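Local coordinates for protein phosphoribosylamidoimidazole- succinocarboxamide synthase (Saccharomyces cerevisiae, PDB 1OBD) that catalyses the ATP-dependent joining of L-aspartate to 4-carboxy-5-aminoimidazole ribotide, giving SAICAR in de novo purine biosynthesis, at residues N70-H75 and I229-E234; T216-G221 and D233-P238. One frame throughout, in Å; residues are numbered along the deposited sequence. Where two conformers were deposited one is given.

In the fold
Both contacts end on the same run of chain, strand 228-245, and their centres lie about 9 Å apart. Contact 1 sets the short edge strand 73-74 parallel to it; contact 2 sets strand 211-223, its antiparallel hairpin neighbour, on its other side in the sheet, so that 228-245 runs between the two in one mixed sheet. Along the chain 70-75 comes first, then 216-221, then 229-238, with Asp233 and Glu234 belonging to both contacts. Probable backbone hydrogen bonds tie them, Gly221 N lying 2.8 Å from Ile230 O and Val232 N 3.1 Å from Glu219 O. The shared residues bind both ligands: Asp233 N meets ATP and Glu234 a magnesium ion, where regular strand pairing gives way.

Contact 1. Residues N70-H75 and I229-E234; sequences NDVRNH and IILVDE. With MG (magnesium ion), chain F; ATP (adenosine-5'-triphosphate), chain B; SO4 (sulfate ion), chain D.
Leu231 N gives a nearly straight hydrogen bond to Arg73 O (2.9 Å, 169°), and His75 N returns a weak, bent one to Leu231 O. The two bonds flank Asn74, which pairs with Leu231 in parallel register. Water 1 bridges Arg73 N and Ile229 O.

Apolar packing lies on both faces of the sheet at its edge strand. Val72 CG1 meets Leu231 CD2 at 3.9 Å, the two side chains crossing at about a right angle; branched and apolar, both suit this buried side, where Val72 also touches Leu194 of helix 185-208. On the face of Arg73 and Ile230, Ile230 CD1 sits 3.5 Å above the centre of the guanidinium plane. That flat group can rest on a methyl while its N-H groups work at the rim: NH1 makes salt bridges to Glu228 and Asp223, and NH2 weakly reaches a sulfate, probably from the crystallisation liquor.

Val232 CA makes a CH-pi contact over one face of the His75 ring, 3.8 Å from its centroid. With CG held between backbone N and carbonyl carbon (chi1 65°), the imidazole lies across Val232, and its ND1 accepts a hydrogen bond from ATP N6 at 2.8 Å. Water 2 joins NE2 to Asp233 O. Asp233 N donates to ATP N7 at 3.2 Å, so histidine and backbone together read the Hoogsteen edge of adenine in the nucleotide pocket of SAICAR synthetase.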
loop_
_atom_site.group_PDB
_atom_site.type_symbol
_atom_site.label_atom_id
_atom_site.label_comp_id
_atom_site.label_asym_id
_atom_site.label_seq_id
_atom_site.Cartn_x
_atom_site.Cartn_y
_atom_site.Cartn_z
ATOM N N ASN A 70 4.174 -10.954 -15.172
ATOM C CA ASN A 70 4.174 -10.828 -16.636
ATOM C C ASN A 70 3.642 -9.521 -17.162
ATOM O O ASN A 70 3.677 -9.252 -18.370
ATOM C CB ASN A 70 3.423 -11.999 -17.279
ATOM C CG ASN A 70 4.057 -13.322 -16.971
ATOM O OD1 ASN A 70 5.294 -13.479 -17.015
ATOM N ND2 ASN A 70 3.223 -14.300 -16.636
ATOM N N ASP A 71 3.132 -8.669 -16.262
ATOM C CA ASP A 71 2.586 -7.385 -16.584
ATOM C C ASP A 71 3.502 -6.184 -16.358
ATOM O O ASP A 71 3.360 -5.170 -17.001
ATOM C CB ASP A 71 1.326 -7.160 -15.773
ATOM C CG ASP A 71 0.336 -8.280 -15.920
ATOM O OD1 ASP A 71 -0.142 -8.442 -17.051
ATOM O OD2 ASP A 71 0.009 -9.021 -14.978
ATOM N N VAL A 72 4.420 -6.301 -15.399
ATOM C CA VAL A 72 5.282 -5.174 -15.055
ATOM C C VAL A 72 6.518 -5.723 -14.363
ATOM O O VAL A 72 6.436 -6.672 -13.574
ATOM C CB VAL A 72 4.524 -4.148 -14.179
ATOM C CG1 VAL A 72 4.182 -4.730 -12.812
ATOM C CG2 VAL A 72 5.302 -2.862 -14.127
ATOM N N ARG A 73 7.646 -5.118 -14.666
ATOM C CA ARG A 73 8.877 -5.362 -13.909
ATOM C C ARG A 73 8.724 -4.739 -12.540
ATOM O O ARG A 73 8.076 -3.735 -12.401
ATOM C CB ARG A 73 10.071 -4.697 -14.564
ATOM C CG ARG A 73 10.622 -5.395 -15.759
ATOM C CD ARG A 73 11.879 -4.724 -16.222
ATOM N NE ARG A 73 12.921 -4.684 -15.187
ATOM C CZ ARG A 73 13.977 -3.871 -15.177
ATOM N NH1 ARG A 73 14.179 -2.993 -16.151
ATOM N NH2 ARG A 73 14.850 -3.937 -14.177
ATOM N N ASN A 74 9.373 -5.329 -11.562
ATOM C CA ASN A 74 9.302 -4.816 -10.192
ATOM C C ASN A 74 10.696 -4.655 -9.587
ATOM O O ASN A 74 11.682 -5.099 -10.129
ATOM C CB ASN A 74 8.404 -5.667 -9.286
ATOM C CG ASN A 74 8.943 -7.040 -9.095
ATOM O OD1 ASN A 74 10.053 -7.216 -8.571
ATOM N ND2 ASN A 74 8.194 -8.043 -9.505
ATOM N N HIS A 75 10.756 -4.005 -8.436
ATOM C CA HIS A 75 12.029 -3.674 -7.782
ATOM C C HIS A 75 12.645 -4.795 -6.976
ATOM O O HIS A 75 13.723 -4.598 -6.414
ATOM C CB HIS A 75 11.906 -2.398 -6.899
ATOM C CG HIS A 75 10.974 -2.518 -5.710
ATOM N ND1 HIS A 75 10.839 -1.506 -4.769
ATOM C CD2 HIS A 75 10.136 -3.511 -5.309
ATOM C CE1 HIS A 75 9.975 -1.887 -3.845
ATOM N NE2 HIS A 75 9.528 -3.091 -4.139
ATOM N N ILE A 229 9.253 1.068 -17.145
ATOM C CA ILE A 229 8.621 1.441 -15.906
ATOM C C ILE A 229 8.665 0.256 -14.945
ATOM O O ILE A 229 8.448 -0.904 -15.311
ATOM C CB ILE A 229 7.219 1.996 -16.141
ATOM C CG1 ILE A 229 7.300 3.298 -16.946
ATOM C CG2 ILE A 229 6.541 2.279 -14.823
ATOM C CD1 ILE A 229 6.012 3.601 -17.694
ATOM N N ILE A 230 8.976 0.555 -13.691
ATOM C CA ILE A 230 9.153 -0.439 -12.643
ATOM C C ILE A 230 8.167 -0.207 -11.526
ATOM O O ILE A 230 8.042 0.907 -11.022
ATOM C CB ILE A 230 10.563 -0.336 -12.031
ATOM C CG1 ILE A 230 11.652 -0.139 -13.092
ATOM C CG2 ILE A 230 10.850 -1.483 -11.093
ATOM C CD1 ILE A 230 11.877 -1.285 -13.975
ATOM N N LEU A 231 7.478 -1.255 -11.115
ATOM C CA LEU A 231 6.592 -1.173 -9.987
ATOM C C LEU A 231 7.450 -1.264 -8.744
ATOM O O LEU A 231 8.233 -2.205 -8.555
ATOM C CB LEU A 231 5.572 -2.314 -10.044
ATOM C CG LEU A 231 4.487 -2.349 -8.970
ATOM C CD1 LEU A 231 3.668 -1.102 -8.996
ATOM C CD2 LEU A 231 3.708 -3.610 -9.098
ATOM N N VAL A 232 7.309 -0.267 -7.886
ATOM C CA VAL A 232 8.107 -0.143 -6.679
ATOM C C VAL A 232 7.172 0.034 -5.501
ATOM O O VAL A 232 5.982 -0.157 -5.582
ATOM C CB VAL A 232 9.152 0.980 -6.774
ATOM C CG1 VAL A 232 10.073 0.813 -8.019
ATOM C CG2 VAL A 232 8.501 2.382 -6.804
ATOM N N ASP A 233 7.739 0.409 -4.375
ATOM C CA ASP A 233 6.948 0.718 -3.159
ATOM C C ASP A 233 5.976 -0.412 -2.704
ATOM O O ASP A 233 6.207 -1.618 -2.928
ATOM C CB ASP A 233 6.215 2.039 -3.424
ATOM C CG ASP A 233 5.863 2.815 -2.187
ATOM O OD1 ASP A 233 6.773 3.045 -1.366
ATOM O OD2 ASP A 233 4.701 3.236 -2.030
ATOM N N GLU A 234 4.853 -0.023 -2.080
ATOM C CA GLU A 234 3.877 -0.937 -1.487
ATOM C C GLU A 234 2.873 -1.294 -2.597
ATOM O O GLU A 234 2.462 -0.388 -3.309
ATOM C CB GLU A 234 3.130 -0.267 -0.280
ATOM C CG GLU A 234 3.626 -0.572 1.134
ATOM C CD GLU A 234 2.913 -1.755 1.787
ATOM O OE1 GLU A 234 1.801 -1.632 2.409
ATOM O OE2 GLU A 234 3.500 -2.840 1.658
HETATM MG MG MG F . 3.655 -3.463 -0.433
HETATM P PG ATP B . 4.266 6.374 4.301
HETATM O O1G ATP B . 4.113 5.451 5.463
HETATM O O2G ATP B . 4.209 5.623 2.954
HETATM O O3G ATP B . 3.158 7.432 4.374
HETATM P PB ATP B . 6.917 6.938 3.532
HETATM O O1B ATP B . 7.971 7.874 3.980
HETATM O O2B ATP B . 6.580 7.024 2.051
HETATM O O3B ATP B . 5.662 7.176 4.456
HETATM P PA ATP B . 7.543 4.181 3.015
HETATM O O1A ATP B . 7.429 3.006 3.894
HETATM O O2A ATP B . 6.494 4.194 1.914
HETATM O O3A ATP B . 7.371 5.461 3.934
HETATM O "O5'" ATP B . 9.027 4.304 2.463
HETATM C "C5'" ATP B . 9.296 3.990 1.121
HETATM C "C4'" ATP B . 10.207 5.060 0.549
HETATM O "O4'" ATP B . 10.969 4.496 -0.486
HETATM C "C3'" ATP B . 9.387 6.149 -0.079
HETATM O "O3'" ATP B . 10.170 7.337 -0.002
HETATM C "C2'" ATP B . 9.192 5.628 -1.505
HETATM O "O2'" ATP B . 8.888 6.554 -2.504
HETATM C "C1'" ATP B . 10.572 5.051 -1.741
HETATM N N9 ATP B . 10.758 3.886 -2.635
HETATM C C8 ATP B . 9.810 2.920 -2.832
HETATM N N7 ATP B . 10.349 2.007 -3.617
HETATM C C5 ATP B . 11.620 2.346 -3.983
HETATM C C6 ATP B . 12.637 1.810 -4.778
HETATM N N6 ATP B . 12.665 0.590 -5.289
HETATM N N1 ATP B . 13.818 2.498 -4.900
HETATM C C2 ATP B . 14.026 3.670 -4.240
HETATM N N3 ATP B . 13.049 4.218 -3.462
HETATM C C4 ATP B . 11.872 3.560 -3.339
HETATM S S SO4 D . 15.376 -7.112 -12.208
HETATM O O1 SO4 D . 16.003 -5.942 -11.579
HETATM O O2 SO4 D . 13.978 -6.742 -12.504
HETATM O O3 SO4 D . 16.033 -7.541 -13.471
HETATM O O4 SO4 D . 15.326 -8.225 -11.251
HETATM O O HOH W 1 7.608 -3.038 -16.679
HETATM O O HOH W 2 7.663 -3.602 -2.199
#

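Contact 2. Residues T216-G221 and D233-P238; sequences TKFEFG and DEVLTP. With MG (magnesium ion), chain F; ATP (adenosine-5'-triphosphate), chain B.
Glu219 and Asp233 stack their carboxylates with planes only 3° apart, and their CB atoms meet at 3.7 Å. These like charges lie close, Glu219 OE2 standing 3.7 Å from Asp233 OD1, but each acid has a polar partner. ATP O2' donates a 2.6 Å hydrogen bond to Glu219 OE2, which the extended glutamate chain carries out to the ribose, while Asp233 OD1 forms a salt bridge with Arg21, which probably eases the repulsion. Water 6 donates to Glu219 OE1 and Asp233 OD1.

The other close packing is largely aliphatic and aromatic: Leu236 CD2 lies against the side of Thr216, 3.5 Å from OG1, whose polar partner is Ser241. Phe218 offers its ring edge to Val235 CG1 and Leu236 CD1, the latter 4.2 Å from CE1; Thr216 CG2 lies over one of its faces. Branched aliphatics suit this position between helices 53-67 and 185-208.

Along the backbones water replaces direct pairing. Water 3 bonds Thr216 OG1, donates to Lys217 O and accepts from Leu236 N, and water 5 joins Glu219 N to Glu234 O. Lys217 NZ, brought round by bends at chi3 and chi4, stops 4.2 Å from Asp233 OD2, beyond a salt bridge, with water 4 linking them.

Glu234, in the irregular part of the strand, binds a magnesium ion through OE2 at 2.2 Å, a site shared with Ser61; Thr237 OG1 bonds its OE1 from above the carboxylate plane. The result is a beta hairpin whose pairing is interrupted and bridged by waters, its residues lining the ATP and magnesium sites of this ligase.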
loop_
_atom_site.group_PDB
_atom_site.type_symbol
_atom_site.label_atom_id
_atom_site.label_comp_id
_atom_site.label_asym_id
_atom_site.label_seq_id
_atom_site.Cartn_x
_atom_site.Cartn_y
_atom_site.Cartn_z
ATOM N N THR A 216 -6.339 2.313 -5.157
ATOM C CA THR A 216 -5.014 1.961 -4.728
ATOM C C THR A 216 -4.027 3.044 -5.136
ATOM O O THR A 216 -4.246 3.762 -6.110
ATOM C CB THR A 216 -4.616 0.604 -5.280
ATOM O OG1 THR A 216 -3.532 0.075 -4.507
ATOM C CG2 THR A 216 -4.093 0.640 -6.719
ATOM N N LYS A 217 -2.921 3.132 -4.406
ATOM C CA LYS A 217 -1.825 4.033 -4.672
ATOM C C LYS A 217 -0.603 3.234 -5.045
ATOM O O LYS A 217 -0.061 2.485 -4.228
ATOM C CB LYS A 217 -1.536 4.891 -3.451
ATOM C CG LYS A 217 -0.495 5.929 -3.681
ATOM C CD LYS A 217 -0.369 6.896 -2.465
ATOM C CE LYS A 217 -0.013 6.191 -1.173
ATOM N NZ LYS A 217 1.395 5.685 -1.240
ATOM N N PHE A 218 -0.165 3.434 -6.270
ATOM C CA PHE A 218 1.080 2.865 -6.743
ATOM C C PHE A 218 2.172 3.912 -6.791
ATOM O O PHE A 218 1.907 5.113 -6.979
ATOM C CB PHE A 218 0.952 2.373 -8.188
ATOM C CG PHE A 218 -0.012 1.211 -8.423
ATOM C CD1 PHE A 218 0.177 -0.026 -7.843
ATOM C CD2 PHE A 218 -1.090 1.348 -9.282
ATOM C CE1 PHE A 218 -0.718 -1.076 -8.111
ATOM C CE2 PHE A 218 -1.955 0.290 -9.547
ATOM C CZ PHE A 218 -1.769 -0.901 -8.985
ATOM N N GLU A 219 3.418 3.463 -6.680
ATOM C CA GLU A 219 4.540 4.268 -7.078
ATOM C C GLU A 219 5.362 3.469 -8.079
ATOM O O GLU A 219 5.458 2.230 -8.013
ATOM C CB GLU A 219 5.399 4.694 -5.893
ATOM C CG GLU A 219 4.732 5.703 -4.964
ATOM C CD GLU A 219 5.642 6.140 -3.831
ATOM O OE1 GLU A 219 5.153 6.834 -2.914
ATOM O OE2 GLU A 219 6.837 5.750 -3.833
ATOM N N PHE A 220 5.958 4.199 -9.000
ATOM C CA PHE A 220 6.758 3.646 -10.082
ATOM C C PHE A 220 8.138 4.260 -10.136
ATOM O O PHE A 220 8.322 5.421 -9.781
ATOM C CB PHE A 220 6.057 3.858 -11.439
ATOM C CG PHE A 220 4.752 3.144 -11.547
ATOM C CD1 PHE A 220 4.713 1.815 -11.877
ATOM C CD2 PHE A 220 3.571 3.803 -11.315
ATOM C CE1 PHE A 220 3.532 1.155 -11.990
ATOM C CE2 PHE A 220 2.373 3.151 -11.402
ATOM C CZ PHE A 220 2.350 1.818 -11.757
ATOM N N GLY A 221 9.095 3.480 -10.626
ATOM C CA GLY A 221 10.384 3.968 -11.022
ATOM C C GLY A 221 10.550 3.840 -12.515
ATOM O O GLY A 221 9.688 3.316 -13.204
ATOM N N ASP A 233 7.739 0.409 -4.375
ATOM C CA ASP A 233 6.948 0.718 -3.159
ATOM C C ASP A 233 5.976 -0.412 -2.704
ATOM O O ASP A 233 6.207 -1.618 -2.928
ATOM C CB ASP A 233 6.215 2.039 -3.424
ATOM C CG ASP A 233 5.863 2.815 -2.187
ATOM O OD1 ASP A 233 6.773 3.045 -1.366
ATOM O OD2 ASP A 233 4.701 3.236 -2.030
ATOM N N GLU A 234 4.853 -0.023 -2.080
ATOM C CA GLU A 234 3.877 -0.937 -1.487
ATOM C C GLU A 234 2.873 -1.294 -2.597
ATOM O O GLU A 234 2.462 -0.388 -3.309
ATOM C CB GLU A 234 3.130 -0.267 -0.280
ATOM C CG GLU A 234 3.626 -0.572 1.134
ATOM C CD GLU A 234 2.913 -1.755 1.787
ATOM O OE1 GLU A 234 1.801 -1.632 2.409
ATOM O OE2 GLU A 234 3.500 -2.840 1.658
ATOM N N VAL A 235 2.494 -2.573 -2.768
ATOM C CA VAL A 235 1.507 -2.940 -3.801
ATOM C C VAL A 235 0.252 -3.625 -3.235
ATOM O O VAL A 235 0.322 -4.727 -2.676
ATOM C CB VAL A 235 2.201 -3.855 -4.843
ATOM C CG1 VAL A 235 1.252 -4.286 -5.911
ATOM C CG2 VAL A 235 3.442 -3.143 -5.373
ATOM N N LEU A 236 -0.875 -2.940 -3.397
ATOM C CA LEU A 236 -2.205 -3.491 -3.176
ATOM C C LEU A 236 -2.388 -4.107 -1.784
ATOM O O LEU A 236 -2.968 -5.176 -1.604
ATOM C CB LEU A 236 -2.578 -4.447 -4.309
ATOM C CG LEU A 236 -2.845 -3.688 -5.607
ATOM C CD1 LEU A 236 -2.605 -4.556 -6.793
ATOM C CD2 LEU A 236 -4.292 -3.168 -5.649
ATOM N N THR A 237 -1.912 -3.399 -0.777
ATOM C CA THR A 237 -2.210 -3.802 0.599
ATOM C C THR A 237 -3.277 -2.900 1.173
ATOM O O THR A 237 -3.615 -1.862 0.609
ATOM C CB THR A 237 -0.993 -3.695 1.486
ATOM O OG1 THR A 237 -0.727 -2.315 1.730
ATOM C CG2 THR A 237 0.273 -4.285 0.828
ATOM N N PRO A 238 -3.856 -3.296 2.297
ATOM C CA PRO A 238 -4.833 -2.427 2.932
ATOM C C PRO A 238 -4.279 -1.091 3.444
ATOM O O PRO A 238 -5.048 -0.209 3.737
ATOM C CB PRO A 238 -5.393 -3.276 4.058
ATOM C CG PRO A 238 -4.926 -4.583 3.880
ATOM C CD PRO A 238 -3.733 -4.597 2.965
HETATM MG MG MG F . 3.655 -3.463 -0.433
HETATM P PG ATP B . 4.266 6.374 4.301
HETATM O O1G ATP B . 4.113 5.451 5.463
HETATM O O2G ATP B . 4.209 5.623 2.954
HETATM O O3G ATP B . 3.158 7.432 4.374
HETATM P PB ATP B . 6.917 6.938 3.532
HETATM O O1B ATP B . 7.971 7.874 3.980
HETATM O O2B ATP B . 6.580 7.024 2.051
HETATM O O3B ATP B . 5.662 7.176 4.456
HETATM P PA ATP B . 7.543 4.181 3.015
HETATM O O1A ATP B . 7.429 3.006 3.894
HETATM O O2A ATP B . 6.494 4.194 1.914
HETATM O O3A ATP B . 7.371 5.461 3.934
HETATM O "O5'" ATP B . 9.027 4.304 2.463
HETATM C "C5'" ATP B . 9.296 3.990 1.121
HETATM C "C4'" ATP B . 10.207 5.060 0.549
HETATM O "O4'" ATP B . 10.969 4.496 -0.486
HETATM C "C3'" ATP B . 9.387 6.149 -0.079
HETATM O "O3'" ATP B . 10.170 7.337 -0.002
HETATM C "C2'" ATP B . 9.192 5.628 -1.505
HETATM O "O2'" ATP B . 8.888 6.554 -2.504
HETATM C "C1'" ATP B . 10.572 5.051 -1.741
HETATM N N9 ATP B . 10.758 3.886 -2.635
HETATM C C8 ATP B . 9.810 2.920 -2.832
HETATM N N7 ATP B . 10.349 2.007 -3.617
HETATM C C5 ATP B . 11.620 2.346 -3.983
HETATM C C6 ATP B . 12.637 1.810 -4.778
HETATM N N6 ATP B . 12.665 0.590 -5.289
HETATM N N1 ATP B . 13.818 2.498 -4.900
HETATM C C2 ATP B . 14.026 3.670 -4.240
HETATM N N3 ATP B . 13.049 4.218 -3.462
HETATM C C4 ATP B . 11.872 3.560 -3.339
HETATM O O HOH W 3 -0.916 -0.134 -4.028
HETATM O O HOH W 4 1.945 3.462 -2.377
HETATM O O HOH W 5 3.367 0.642 -5.867
HETATM O O HOH W 6 6.037 5.559 -0.502
#